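PDB 1XOC: oligopeptide-binding protein appA from Bacillus subtilis, which captures oligopeptides outside the cell membrane and delivers them to the App ABC transporter, serving peptide uptake, sporulation and genetic competence. Local coordinates for residues K66-E71 with Y207-P212; F105-P110 with E124-V129; I310-L315 with W419-F424. All blocks are in the same frame, centred on the assembly; numbering follows the deposited sequence.

Contact 1 of 3, residues K66-E71 with Y207-P212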
ATOM      1  N   LYS A  66     -17.567  -6.181   5.074  1.00 29.91           N
ATOM      2  CA  LYS A  66     -18.753  -5.771   5.823  1.00 30.25           C
ATOM      3  C   LYS A  66     -19.376  -4.554   5.179  1.00 29.86           C
ATOM      4  O   LYS A  66     -18.688  -3.755   4.597  1.00 28.95           O
ATOM      5  CB  LYS A  66     -18.347  -5.387   7.258  1.00 30.95           C
ATOM      6  CG  LYS A  66     -17.663  -6.492   8.013  1.00 34.48           C
ATOM      7  CD  LYS A  66     -18.584  -7.670   8.171  1.00 36.53           C
ATOM      8  CE  LYS A  66     -18.039  -8.766   9.066  1.00 39.27           C
ATOM      9  NZ  LYS A  66     -18.871 -10.012   9.048  1.00 42.53           N
ATOM     10  N   LEU A  67     -20.673  -4.369   5.285  1.00 29.59           N
ATOM     11  CA  LEU A  67     -21.355  -3.166   4.815  1.00 29.98           C
ATOM     12  C   LEU A  67     -20.951  -1.967   5.686  1.00 30.27           C
ATOM     13  O   LEU A  67     -20.863  -2.115   6.920  1.00 30.52           O
ATOM     14  CB  LEU A  67     -22.872  -3.379   4.968  1.00 30.67           C
ATOM     15  CG  LEU A  67     -23.544  -4.228   3.884  0.50 31.22           C
ATOM     16  CD1 LEU A  67     -22.603  -5.089   3.014  0.50 30.27           C
ATOM     17  CD2 LEU A  67     -24.644  -5.063   4.529  0.50 31.17           C
ATOM     18  N   SER A  68     -20.741  -0.792   5.089  1.00 29.83           N
ATOM     19  CA  SER A  68     -20.488   0.398   5.875  1.00 30.40           C
ATOM     20  C   SER A  68     -21.511   1.480   5.452  1.00 30.36           C
ATOM     21  O   SER A  68     -22.561   1.586   6.078  1.00 30.34           O
ATOM     22  CB  SER A  68     -19.031   0.842   5.696  1.00 30.52           C
ATOM     23  OG  SER A  68     -18.763   2.007   6.466  1.00 32.46           O
ATOM     24  N   LEU A  69     -21.233   2.247   4.400  1.00 30.57           N
ATOM     25  CA  LEU A  69     -22.194   3.212   3.871  1.00 31.00           C
ATOM     26  C   LEU A  69     -23.413   2.501   3.225  1.00 30.28           C
ATOM     27  O   LEU A  69     -24.548   2.997   3.269  1.00 29.84           O
ATOM     28  CB  LEU A  69     -21.513   4.157   2.889  1.00 32.25           C
ATOM     29  CG  LEU A  69     -22.313   5.273   2.256  1.00 31.93           C
ATOM     30  CD1 LEU A  69     -22.971   6.148   3.334  1.00 32.18           C
ATOM     31  CD2 LEU A  69     -21.369   6.064   1.346  1.00 32.43           C
ATOM     32  N   ALA A  70     -23.172   1.341   2.611  1.00 30.13           N
ATOM     33  CA  ALA A  70     -24.248   0.561   2.013  1.00 29.95           C
ATOM     34  C   ALA A  70     -25.193  -0.035   3.054  1.00 29.80           C
ATOM     35  O   ALA A  70     -24.735  -0.528   4.075  1.00 29.33           O
ATOM     36  CB  ALA A  70     -23.649  -0.559   1.152  1.00 30.07           C
ATOM     37  N   GLU A  71     -26.502   0.075   2.803  1.00 29.61           N
ATOM     38  CA  GLU A  71     -27.554  -0.612   3.566  1.00 31.03           C
ATOM     39  C   GLU A  71     -27.656  -2.055   3.122  1.00 30.03           C
ATOM     40  O   GLU A  71     -27.844  -2.931   3.949  1.00 30.56           O
ATOM     41  CB  GLU A  71     -28.884   0.117   3.361  1.00 30.82           C
ATOM     42  CG  GLU A  71     -29.968  -0.301   4.293  1.00 33.34           C
ATOM     43  CD  GLU A  71     -31.141   0.695   4.398  1.00 36.43           C
ATOM     44  OE1 GLU A  71     -31.051   1.885   3.976  1.00 44.97           O
ATOM     45  OE2 GLU A  71     -32.179   0.268   4.938  1.00 47.19           O
ATOM     46  N   TYR A 207     -21.323  12.291  12.565  1.00 28.37           N
ATOM     47  CA  TYR A 207     -20.973  11.072  11.867  1.00 29.06           C
ATOM     48  C   TYR A 207     -22.113  10.066  11.972  1.00 29.68           C
ATOM     49  O   TYR A 207     -22.712   9.878  13.041  1.00 29.88           O
ATOM     50  CB  TYR A 207     -19.703  10.455  12.448  1.00 28.74           C
ATOM     51  CG  TYR A 207     -19.269   9.200  11.694  1.00 29.02           C
ATOM     52  CD1 TYR A 207     -19.076   9.228  10.334  1.00 28.27           C
ATOM     53  CD2 TYR A 207     -19.050   7.991  12.372  1.00 29.72           C
ATOM     54  CE1 TYR A 207     -18.657   8.091   9.641  1.00 29.76           C
ATOM     55  CE2 TYR A 207     -18.654   6.864  11.699  1.00 29.23           C
ATOM     56  CZ  TYR A 207     -18.492   6.899  10.341  1.00 29.29           C
ATOM     57  OH  TYR A 207     -18.066   5.759   9.660  1.00 29.16           O
ATOM     58  N   PHE A 208     -22.376   9.384  10.854  1.00 30.32           N
ATOM     59  CA  PHE A 208     -23.561   8.514  10.779  1.00 30.91           C
ATOM     60  C   PHE A 208     -23.626   7.347  11.758  1.00 30.88           C
ATOM     61  O   PHE A 208     -24.727   6.884  12.064  1.00 31.60           O
ATOM     62  CB  PHE A 208     -23.859   8.104   9.322  1.00 31.34           C
ATOM     63  CG  PHE A 208     -23.036   6.969   8.795  1.00 30.11           C
ATOM     64  CD1 PHE A 208     -23.557   5.670   8.806  1.00 32.35           C
ATOM     65  CD2 PHE A 208     -21.818   7.185   8.211  1.00 31.65           C
ATOM     66  CE1 PHE A 208     -22.839   4.602   8.287  1.00 31.99           C
ATOM     67  CE2 PHE A 208     -21.081   6.131   7.682  1.00 31.26           C
ATOM     68  CZ  PHE A 208     -21.608   4.825   7.728  1.00 30.34           C
ATOM     69  N   GLU A 209     -22.486   6.875  12.264  1.00 30.55           N
ATOM     70  CA  GLU A 209     -22.472   5.801  13.258  1.00 31.52           C
ATOM     71  C   GLU A 209     -22.307   6.335  14.674  1.00 31.50           C
ATOM     72  O   GLU A 209     -22.208   5.562  15.624  1.00 33.62           O
ATOM     73  CB  GLU A 209     -21.364   4.814  12.965  1.00 31.44           C
ATOM     74  CG  GLU A 209     -21.435   4.192  11.605  1.00 32.49           C
ATOM     75  CD  GLU A 209     -20.458   3.072  11.427  1.00 35.78           C
ATOM     76  OE1 GLU A 209     -19.532   2.921  12.279  1.00 40.80           O
ATOM     77  OE2 GLU A 209     -20.631   2.322  10.444  1.00 39.47           O
ATOM     78  N   GLY A 210     -22.324   7.651  14.824  1.00 29.88           N
ATOM     79  CA  GLY A 210     -22.106   8.312  16.100  1.00 29.16           C
ATOM     80  C   GLY A 210     -20.739   8.971  16.110  1.00 28.17           C
ATOM     81  O   GLY A 210     -19.774   8.477  15.528  1.00 27.73           O
ATOM     82  N   ARG A 211     -20.646  10.101  16.799  1.00 28.50           N
ATOM     83  CA  ARG A 211     -19.385  10.790  16.934  1.00 28.22           C
ATOM     84  C   ARG A 211     -18.260   9.885  17.460  1.00 28.25           C
ATOM     85  O   ARG A 211     -18.492   9.085  18.377  1.00 29.19           O
ATOM     86  CB  ARG A 211     -19.540  11.957  17.924  1.00 26.93           C
ATOM     87  CG  ARG A 211     -18.344  12.938  17.968  1.00 27.50           C
ATOM     88  CD  ARG A 211     -18.437  13.735  19.240  1.00 28.27           C
ATOM     89  NE  ARG A 211     -17.472  14.813  19.431  1.00 27.89           N
ATOM     90  CZ  ARG A 211     -16.341  14.728  20.124  1.00 29.68           C
ATOM     91  NH1 ARG A 211     -15.913  13.570  20.619  1.00 30.53           N
ATOM     92  NH2 ARG A 211     -15.619  15.841  20.306  1.00 31.03           N
ATOM     93  N   PRO A 212     -17.038  10.059  16.924  1.00 28.12           N
ATOM     94  CA  PRO A 212     -15.883   9.466  17.607  1.00 28.39           C
ATOM     95  C   PRO A 212     -15.831   9.793  19.075  1.00 28.15           C
ATOM     96  O   PRO A 212     -16.306  10.852  19.490  1.00 28.00           O
ATOM     97  CB  PRO A 212     -14.689  10.169  16.927  1.00 28.90           C
ATOM     98  CG  PRO A 212     -15.162  10.395  15.558  1.00 29.93           C
ATOM     99  CD  PRO A 212     -16.613  10.767  15.695  1.00 28.73           C
TER
HETATM  100  O   HOH W   1     -18.556   1.314   9.031  1.00 26.83           O

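Contact 2 of 3, residues F105-P110 with E124-V129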
ATOM      1  N   PHE A 105     -21.364   9.752  -9.257  1.00 28.29           N
ATOM      2  CA  PHE A 105     -20.306  10.674  -9.617  1.00 28.06           C
ATOM      3  C   PHE A 105     -18.939  10.058  -9.387  1.00 28.96           C
ATOM      4  O   PHE A 105     -18.120  10.036 -10.277  1.00 28.46           O
ATOM      5  CB  PHE A 105     -20.454  11.972  -8.822  1.00 27.77           C
ATOM      6  CG  PHE A 105     -19.221  12.819  -8.812  1.00 27.90           C
ATOM      7  CD1 PHE A 105     -18.745  13.356  -9.971  1.00 28.91           C
ATOM      8  CD2 PHE A 105     -18.543  13.058  -7.653  1.00 29.25           C
ATOM      9  CE1 PHE A 105     -17.627  14.112  -9.958  1.00 29.13           C
ATOM     10  CE2 PHE A 105     -17.418  13.816  -7.655  1.00 30.12           C
ATOM     11  CZ  PHE A 105     -16.964  14.335  -8.803  1.00 30.01           C
ATOM     12  N   THR A 106     -18.704   9.560  -8.182  1.00 29.15           N
ATOM     13  CA  THR A 106     -17.373   9.130  -7.784  1.00 28.85           C
ATOM     14  C   THR A 106     -16.909   7.955  -8.633  1.00 29.16           C
ATOM     15  O   THR A 106     -15.807   7.987  -9.154  1.00 30.16           O
ATOM     16  CB  THR A 106     -17.333   8.753  -6.307  1.00 29.38           C
ATOM     17  OG1 THR A 106     -17.732   9.878  -5.507  1.00 29.43           O
ATOM     18  CG2 THR A 106     -15.971   8.308  -5.898  1.00 30.52           C
ATOM     19  N   TYR A 107     -17.742   6.942  -8.801  1.00 29.53           N
ATOM     20  CA  TYR A 107     -17.288   5.775  -9.546  1.00 29.17           C
ATOM     21  C   TYR A 107     -17.267   5.983 -11.060  1.00 28.42           C
ATOM     22  O   TYR A 107     -16.594   5.214 -11.776  1.00 28.45           O
ATOM     23  CB  TYR A 107     -18.191   4.590  -9.255  1.00 28.36           C
ATOM     24  CG  TYR A 107     -17.945   3.863  -7.954  1.00 26.98           C
ATOM     25  CD1 TYR A 107     -18.447   4.344  -6.748  1.00 28.23           C
ATOM     26  CD2 TYR A 107     -17.176   2.708  -7.926  1.00 28.66           C
ATOM     27  CE1 TYR A 107     -18.218   3.648  -5.536  1.00 28.51           C
ATOM     28  CE2 TYR A 107     -16.978   1.998  -6.718  1.00 29.81           C
ATOM     29  CZ  TYR A 107     -17.484   2.483  -5.546  1.00 26.33           C
ATOM     30  OH  TYR A 107     -17.226   1.791  -4.394  1.00 28.60           O
ATOM     31  N   SER A 108     -17.940   7.028 -11.557  1.00 28.15           N
ATOM     32  CA  SER A 108     -17.916   7.369 -12.979  1.00 28.69           C
ATOM     33  C   SER A 108     -16.622   8.074 -13.400  1.00 28.63           C
ATOM     34  O   SER A 108     -16.248   8.024 -14.575  1.00 30.02           O
ATOM     35  CB  SER A 108     -19.111   8.256 -13.345  1.00 29.34           C
ATOM     36  OG  SER A 108     -20.301   7.475 -13.251  1.00 32.42           O
ATOM     37  N   VAL A 109     -15.951   8.704 -12.444  1.00 28.53           N
ATOM     38  CA  VAL A 109     -14.727   9.501 -12.767  1.00 28.17           C
ATOM     39  C   VAL A 109     -13.665   8.620 -13.452  1.00 28.66           C
ATOM     40  O   VAL A 109     -13.175   8.972 -14.511  1.00 28.08           O
ATOM     41  CB  VAL A 109     -14.161  10.201 -11.531  1.00 28.82           C
ATOM     42  CG1 VAL A 109     -12.735  10.731 -11.798  1.00 30.14           C
ATOM     43  CG2 VAL A 109     -15.084  11.382 -11.149  1.00 27.85           C
ATOM     44  N   PRO A 110     -13.297   7.468 -12.854  1.00 29.51           N
ATOM     45  CA  PRO A 110     -12.272   6.624 -13.532  1.00 29.89           C
ATOM     46  C   PRO A 110     -12.727   5.945 -14.835  1.00 31.14           C
ATOM     47  O   PRO A 110     -11.918   5.319 -15.514  1.00 31.34           O
ATOM     48  CB  PRO A 110     -11.910   5.578 -12.488  1.00 29.91           C
ATOM     49  CG  PRO A 110     -13.022   5.589 -11.516  1.00 31.88           C
ATOM     50  CD  PRO A 110     -13.688   6.918 -11.541  1.00 29.23           C
ATOM     51  N   GLU A 124     -11.621  -0.984 -14.092  1.00 33.26           N
ATOM     52  CA  GLU A 124     -11.713  -1.341 -15.510  1.00 33.97           C
ATOM     53  C   GLU A 124     -12.729  -2.439 -15.853  1.00 33.43           C
ATOM     54  O   GLU A 124     -13.076  -2.628 -17.024  1.00 33.29           O
ATOM     55  CB  GLU A 124     -10.361  -1.657 -16.106  1.00 35.02           C
ATOM     56  CG  GLU A 124      -9.606  -2.726 -15.457  1.00 37.32           C
ATOM     57  CD  GLU A 124      -8.327  -3.029 -16.234  1.00 38.98           C
ATOM     58  OE1 GLU A 124      -8.054  -2.283 -17.203  1.00 48.18           O
ATOM     59  OE2 GLU A 124      -7.614  -3.999 -15.915  1.00 41.65           O
ATOM     60  N   MET A 125     -13.174  -3.169 -14.846  1.00 32.28           N
ATOM     61  CA  MET A 125     -14.232  -4.139 -15.059  1.00 32.23           C
ATOM     62  C   MET A 125     -15.612  -3.480 -15.186  1.00 31.97           C
ATOM     63  O   MET A 125     -16.537  -4.153 -15.610  1.00 31.16           O
ATOM     64  CB  MET A 125     -14.258  -5.197 -13.951  1.00 31.56           C
ATOM     65  CG  MET A 125     -14.871  -4.759 -12.626  1.00 30.97           C
ATOM     66  SD  MET A 125     -13.866  -3.516 -11.779  1.00 30.86           S
ATOM     67  CE  MET A 125     -12.521  -4.492 -11.196  1.00 32.67           C
ATOM     68  N   LEU A 126     -15.751  -2.203 -14.827  1.00 32.74           N
ATOM     69  CA  LEU A 126     -17.052  -1.533 -14.865  1.00 33.79           C
ATOM     70  C   LEU A 126     -17.425  -1.073 -16.250  1.00 34.60           C
ATOM     71  O   LEU A 126     -16.628  -0.445 -16.954  1.00 36.23           O
ATOM     72  CB  LEU A 126     -17.087  -0.305 -13.943  1.00 34.42           C
ATOM     73  CG  LEU A 126     -17.225  -0.582 -12.479  1.00 34.49           C
ATOM     74  CD1 LEU A 126     -17.174   0.740 -11.700  1.00 36.98           C
ATOM     75  CD2 LEU A 126     -18.545  -1.344 -12.203  1.00 35.44           C
ATOM     76  N   LYS A 127     -18.657  -1.369 -16.633  1.00 35.17           N
ATOM     77  CA  LYS A 127     -19.242  -0.842 -17.846  1.00 35.66           C
ATOM     78  C   LYS A 127     -19.934   0.487 -17.553  1.00 35.88           C
ATOM     79  O   LYS A 127     -19.780   1.462 -18.305  1.00 35.68           O
ATOM     80  CB  LYS A 127     -20.262  -1.816 -18.379  1.00 36.22           C
ATOM     81  CG  LYS A 127     -20.863  -1.406 -19.698  1.00 37.13           C
ATOM     82  CD  LYS A 127     -22.001  -2.332 -20.030  1.00 38.91           C
ATOM     83  CE  LYS A 127     -21.498  -3.700 -20.417  1.00 42.47           C
ATOM     84  NZ  LYS A 127     -22.614  -4.542 -20.965  1.00 44.02           N
ATOM     85  N   SER A 128     -20.735   0.507 -16.484  1.00 34.48           N
ATOM     86  CA  SER A 128     -21.489   1.705 -16.124  1.00 34.23           C
ATOM     87  C   SER A 128     -21.926   1.687 -14.677  1.00 33.19           C
ATOM     88  O   SER A 128     -21.944   0.644 -14.031  1.00 31.46           O
ATOM     89  CB  SER A 128     -22.741   1.838 -16.989  1.00 34.58           C
ATOM     90  OG  SER A 128     -23.593   0.724 -16.814  1.00 36.24           O
ATOM     91  N   VAL A 129     -22.328   2.863 -14.249  1.00 32.94           N
ATOM     92  CA  VAL A 129     -22.836   3.033 -12.908  1.00 32.65           C
ATOM     93  C   VAL A 129     -24.042   3.954 -13.018  1.00 32.67           C
ATOM     94  O   VAL A 129     -23.912   5.065 -13.546  1.00 31.54           O
ATOM     95  CB  VAL A 129     -21.790   3.691 -11.930  1.00 34.12           C
ATOM     96  CG1 VAL A 129     -22.378   3.948 -10.564  1.00 34.48           C
ATOM     97  CG2 VAL A 129     -20.528   2.884 -11.885  1.00 33.21           C
TER

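Contact 3 of 3, residues I310-L315 with W419-F424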
ATOM      1  N   ILE A 310       7.551 -15.256  -1.835  1.00 32.89           N
ATOM      2  CA  ILE A 310       6.297 -15.217  -2.587  1.00 33.29           C
ATOM      3  C   ILE A 310       5.700 -13.803  -2.523  1.00 32.29           C
ATOM      4  O   ILE A 310       5.730 -13.172  -1.463  1.00 30.46           O
ATOM      5  CB  ILE A 310       5.336 -16.271  -1.972  1.00 32.98           C
ATOM      6  CG1 ILE A 310       5.952 -17.651  -2.141  1.00 36.40           C
ATOM      7  CG2 ILE A 310       3.935 -16.239  -2.559  1.00 34.11           C
ATOM      8  CD1 ILE A 310       5.303 -18.677  -1.304  1.00 36.91           C
ATOM      9  N   PRO A 311       5.134 -13.301  -3.651  1.00 32.70           N
ATOM     10  CA  PRO A 311       4.517 -11.966  -3.673  1.00 33.08           C
ATOM     11  C   PRO A 311       3.123 -11.929  -3.035  1.00 33.36           C
ATOM     12  O   PRO A 311       2.165 -11.394  -3.609  1.00 34.82           O
ATOM     13  CB  PRO A 311       4.458 -11.658  -5.183  1.00 34.08           C
ATOM     14  CG  PRO A 311       4.245 -12.961  -5.787  1.00 34.05           C
ATOM     15  CD  PRO A 311       5.090 -13.921  -4.987  1.00 32.92           C
ATOM     16  N   GLU A 312       3.006 -12.483  -1.840  1.00 31.85           N
ATOM     17  CA  GLU A 312       1.724 -12.489  -1.128  1.00 31.21           C
ATOM     18  C   GLU A 312       2.012 -12.664   0.351  1.00 30.25           C
ATOM     19  O   GLU A 312       3.029 -13.224   0.732  1.00 30.52           O
ATOM     20  CB  GLU A 312       0.833 -13.621  -1.629  1.00 31.68           C
ATOM     21  CG  GLU A 312      -0.607 -13.621  -1.031  1.00 32.36           C
ATOM     22  CD  GLU A 312      -1.315 -12.254  -1.140  1.00 36.42           C
ATOM     23  OE1 GLU A 312      -1.327 -11.499  -0.138  1.00 36.08           O
ATOM     24  OE2 GLU A 312      -1.855 -11.952  -2.235  1.00 40.75           O
ATOM     25  N   SER A 313       1.129 -12.146   1.186  1.00 29.90           N
ATOM     26  CA  SER A 313       1.308 -12.234   2.624  1.00 29.22           C
ATOM     27  C   SER A 313       0.839 -13.596   3.128  1.00 28.47           C
ATOM     28  O   SER A 313      -0.202 -14.109   2.679  1.00 27.85           O
ATOM     29  CB  SER A 313       0.442 -11.187   3.295  1.00 29.98           C
ATOM     30  OG  SER A 313       0.523 -11.302   4.678  1.00 28.73           O
ATOM     31  N   PRO A 314       1.578 -14.188   4.093  1.00 27.94           N
ATOM     32  CA  PRO A 314       1.080 -15.391   4.793  1.00 27.75           C
ATOM     33  C   PRO A 314      -0.306 -15.256   5.414  1.00 28.34           C
ATOM     34  O   PRO A 314      -0.924 -16.278   5.693  1.00 26.37           O
ATOM     35  CB  PRO A 314       2.140 -15.635   5.866  1.00 27.67           C
ATOM     36  CG  PRO A 314       3.384 -15.004   5.290  1.00 28.83           C
ATOM     37  CD  PRO A 314       2.925 -13.839   4.530  1.00 28.26           C
ATOM     38  N   LEU A 315      -0.807 -14.042   5.601  1.00 28.35           N
ATOM     39  CA  LEU A 315      -2.149 -13.824   6.119  1.00 28.74           C
ATOM     40  C   LEU A 315      -3.236 -14.159   5.094  1.00 28.91           C
ATOM     41  O   LEU A 315      -4.399 -14.338   5.450  1.00 30.77           O
ATOM     42  CB  LEU A 315      -2.333 -12.369   6.610  1.00 29.08           C
ATOM     43  CG  LEU A 315      -1.507 -11.959   7.835  1.00 30.29           C
ATOM     44  CD1 LEU A 315      -1.715 -10.508   8.129  1.00 30.36           C
ATOM     45  CD2 LEU A 315      -1.913 -12.799   9.023  1.00 29.01           C
ATOM     46  N   TRP A 419       4.929  -2.947  -0.205  1.00 30.40           N
ATOM     47  CA  TRP A 419       3.483  -2.919  -0.521  1.00 30.52           C
ATOM     48  C   TRP A 419       2.647  -3.178   0.724  1.00 30.65           C
ATOM     49  O   TRP A 419       2.942  -4.085   1.469  1.00 29.69           O
ATOM     50  CB  TRP A 419       3.121  -4.014  -1.545  1.00 30.28           C
ATOM     51  CG  TRP A 419       3.542  -3.690  -2.958  1.00 30.45           C
ATOM     52  CD1 TRP A 419       4.438  -4.374  -3.734  1.00 31.86           C
ATOM     53  CD2 TRP A 419       3.064  -2.608  -3.767  1.00 30.93           C
ATOM     54  NE1 TRP A 419       4.567  -3.764  -4.961  1.00 31.24           N
ATOM     55  CE2 TRP A 419       3.748  -2.672  -5.005  1.00 30.22           C
ATOM     56  CE3 TRP A 419       2.151  -1.597  -3.562  1.00 30.09           C
ATOM     57  CZ2 TRP A 419       3.503  -1.780  -6.040  1.00 31.98           C
ATOM     58  CZ3 TRP A 419       1.916  -0.688  -4.600  1.00 31.55           C
ATOM     59  CH2 TRP A 419       2.613  -0.778  -5.803  1.00 31.79           C
ATOM     60  N   SER A 420       1.637  -2.352   0.949  1.00 30.17           N
ATOM     61  CA  SER A 420       0.476  -2.711   1.785  1.00 30.89           C
ATOM     62  C   SER A 420      -0.485  -3.434   0.853  1.00 30.90           C
ATOM     63  O   SER A 420      -1.093  -2.836  -0.018  1.00 29.76           O
ATOM     64  CB  SER A 420      -0.174  -1.458   2.344  1.00 32.32           C
ATOM     65  OG  SER A 420      -1.345  -1.813   3.032  1.00 35.12           O
ATOM     66  N   LEU A 421      -0.608  -4.741   1.025  1.00 31.12           N
ATOM     67  CA  LEU A 421      -1.255  -5.538   0.016  1.00 31.32           C
ATOM     68  C   LEU A 421      -2.746  -5.391   0.004  1.00 31.69           C
ATOM     69  O   LEU A 421      -3.362  -5.028   0.983  1.00 31.28           O
ATOM     70  CB  LEU A 421      -0.868  -7.007   0.202  1.00 31.17           C
ATOM     71  CG  LEU A 421       0.620  -7.256  -0.058  1.00 31.47           C
ATOM     72  CD1 LEU A 421       1.077  -8.577   0.524  1.00 36.57           C
ATOM     73  CD2 LEU A 421       0.963  -7.182  -1.541  1.00 36.67           C
ATOM     74  N   SER A 422      -3.341  -5.668  -1.144  1.00 31.85           N
ATOM     75  CA  SER A 422      -4.787  -5.748  -1.199  1.00 33.05           C
ATOM     76  C   SER A 422      -5.279  -6.893  -0.320  1.00 32.85           C
ATOM     77  O   SER A 422      -4.630  -7.952  -0.229  1.00 33.34           O
ATOM     78  CB  SER A 422      -5.246  -6.002  -2.628  1.00 33.50           C
ATOM     79  OG  SER A 422      -6.655  -5.945  -2.671  0.70 37.19           O
ATOM     80  N   THR A 423      -6.452  -6.713   0.283  1.00 32.50           N
ATOM     81  CA  THR A 423      -7.066  -7.767   1.095  1.00 32.49           C
ATOM     82  C   THR A 423      -7.695  -8.856   0.240  1.00 33.46           C
ATOM     83  O   THR A 423      -8.020  -9.938   0.737  1.00 33.16           O
ATOM     84  CB  THR A 423      -8.142  -7.210   2.087  1.00 32.21           C
ATOM     85  OG1 THR A 423      -9.146  -6.516   1.367  1.00 30.08           O
ATOM     86  CG2 THR A 423      -7.531  -6.249   3.073  1.00 33.20           C
ATOM     87  N   PHE A 424      -7.917  -8.550  -1.036  1.00 33.48           N
ATOM     88  CA  PHE A 424      -8.342  -9.536  -2.019  1.00 34.00           C
ATOM     89  C   PHE A 424      -7.145  -9.856  -2.875  1.00 34.04           C
ATOM     90  O   PHE A 424      -6.604  -8.998  -3.561  1.00 35.28           O
ATOM     91  CB  PHE A 424      -9.481  -9.015  -2.881  1.00 34.06           C
ATOM     92  CG  PHE A 424      -9.992 -10.010  -3.862  1.00 33.95           C
ATOM     93  CD1 PHE A 424     -10.728 -11.085  -3.421  1.00 31.73           C
ATOM     94  CD2 PHE A 424      -9.713  -9.888  -5.217  1.00 35.00           C
ATOM     95  CE1 PHE A 424     -11.222 -12.042  -4.318  1.00 35.00           C
ATOM     96  CE2 PHE A 424     -10.192 -10.852  -6.116  1.00 34.69           C
ATOM     97  CZ  PHE A 424     -10.941 -11.912  -5.659  1.00 35.26           C
TER
HETATM   98  O   HOH W   2      -3.457 -10.134   0.886  1.00 30.50           O
HETATM   99  O   HOH W   3      -2.739  -9.323  -2.420  1.00 37.97           O

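Contact 1 of 3, residues K66-E71 with Y207-P212
The Phe208 ring carries this contact. One edge of it meets Ser68, whose carbonyl O lies near the ring plane, 3.7 Å from Phe208 CE1. Over one face comes Glu209 CG, 3.6 Å above the plane of the Phe208 ring and offset toward the rim; the neighbouring Tyr207 ring has Glu209 N over one face and Gly210 O in plane at its edge. Leu69 approaches the Phe208 ring obliquely, its CA 4.2 Å from Phe208 CZ. In Phe208, CG stands between the backbone N and the carbonyl carbon (chi1 81°), and this sends the ring across to Ser68 and Leu69. Ser68 O is also hydrogen-bonded by Lys87 NZ. Residues Tyr207 to Gly210 form a type I beta turn, closed by Gly210 N to Tyr207 O at 2.9 Å. That turn lies in the loop between strands 198-203 and 216-221 of a mixed sheet, and the contact sets it against the break in strand 65-76 of a separate antiparallel sheet, consistent with a junction between the extra domain of peptide-binding members of this family, which probably includes strand 65-76, and the lobe holding 198-221. Beside the ring a water bridges the polar groups: it lies 2.7 Å from Ser68 OG and donates to Glu209 OE2, also at 2.7 Å. The carboxylate is held at both oxygens, since Glu209 OE1 forms a salt bridge with Lys515.

Contact 2 of 3, residues F105-P110 with E124-V129
Tyr107 and Ser108, near the end of helix 100-108, rest on Leu126 and Val129 of strand 126-133, an outermost strand of a five-stranded antiparallel sheet. This is a helix packed on the face of a sheet, and the two elements are close in the chain: the 13 residues between the two segments contain neither alpha helix nor strand. Phe105, at the start, turns away from the strand and packs on Lys161 and Leu164 of helix 161-164. Thr106 stays clear of the strand; its OG1 bonds to Asp102 O and Leu159 N. Tyr107 makes the larger share from the helix side, and Val129 matches it from the strand. Tyr107 CB meets Val129 CG2 at 3.9 Å. With CG anti to the carbonyl carbon (chi1 -79°), the tyrosine ring is carried on past the valine and meets Phe139 of strand 136-141 edge-to-face. Ser108 comes next, with its OG 4.3 Å from Val129 CB; the hydroxyl bonds to Val104 O, one turn back, while its flank lies against the valine. Val109 and Pro110 form a 3-10 segment, and Pro110 leans on Tyr123. On the strand side, Lys127 and Ser128 both face Lys140 in a classic beta bulge. Leu126 and Val129 are three residues apart, a spacing that in a regular strand would put them on opposite faces; the extra residue of the bulge lets both CB atoms point to the helix. Leu126 also packs on Phe148 of helix 147-155, while its CD1 reaches Tyr107 CD2 at 4.3 Å, coming obliquely to the ring.

Contact 3 of 3, residues I310-L315 with W419-F424
Segment 419-424 lines the peptide-binding site: Trp419 and Ser420 pair with the bound peptide in an antiparallel beta ladder, and the hydroxyls of Ser422 and Thr423 bond to its backbone. Between them Leu421 turns to the loop 310-315. One methyl does the touching, with Leu421 CD1 3.6 Å from Ser313 N and 3.8 Å from Glu312 OE1. The glutamate's backbone directs its side chain away from Leu421, but a bend at chi2 (51°) folds the carboxylate back, and the two side chains cross obliquely. Ser313 N donates to Glu312 OE1 at 2.9 Å, reaching the oxygen on its anti side and 30° out of the carboxylate plane. Two waters bridge the segments: one lies 2.7 Å from Glu312 OE1, the other 2.8 Å from Glu312 OE2, and both lie within bonding distance of Ser422 O. The carboxylate is thus linked through water to the backbone of a residue that holds the peptide. Ser313 OG accepts from Leu315 N at 3.2 Å, an ST turn, and Pro311 centres an inverse gamma turn just before it. Helix 463-480 lies against the loop through Tyr474, which touches Pro311 and Glu312; strand 483-496 adds Phe485 beside Pro311, and helix 147-155 packs against Phe424.

Contact 2 is nested along the chain inside the loop closed by contact 1, and both reach the same antiparallel sheet: contact 2 at one of its outermost strands, 126-133, contact 1 at strand 65-76, with centres about 23 Å apart. Contact 3 follows both in the chain and lies at the end of strand 414-420 of the mixed sheet, about 27 Å from contact 1 and about 25 Å from contact 2, centre to centre. None touches another; nearest atoms stay about 8 to 9 Å apart. Contact 3 contains residues that bind the peptide, among them Ser422 and Thr423. Helix 147-155 connects contacts 2 and 3, packing on Tyr107 and Leu126 and on Thr423 and Phe424.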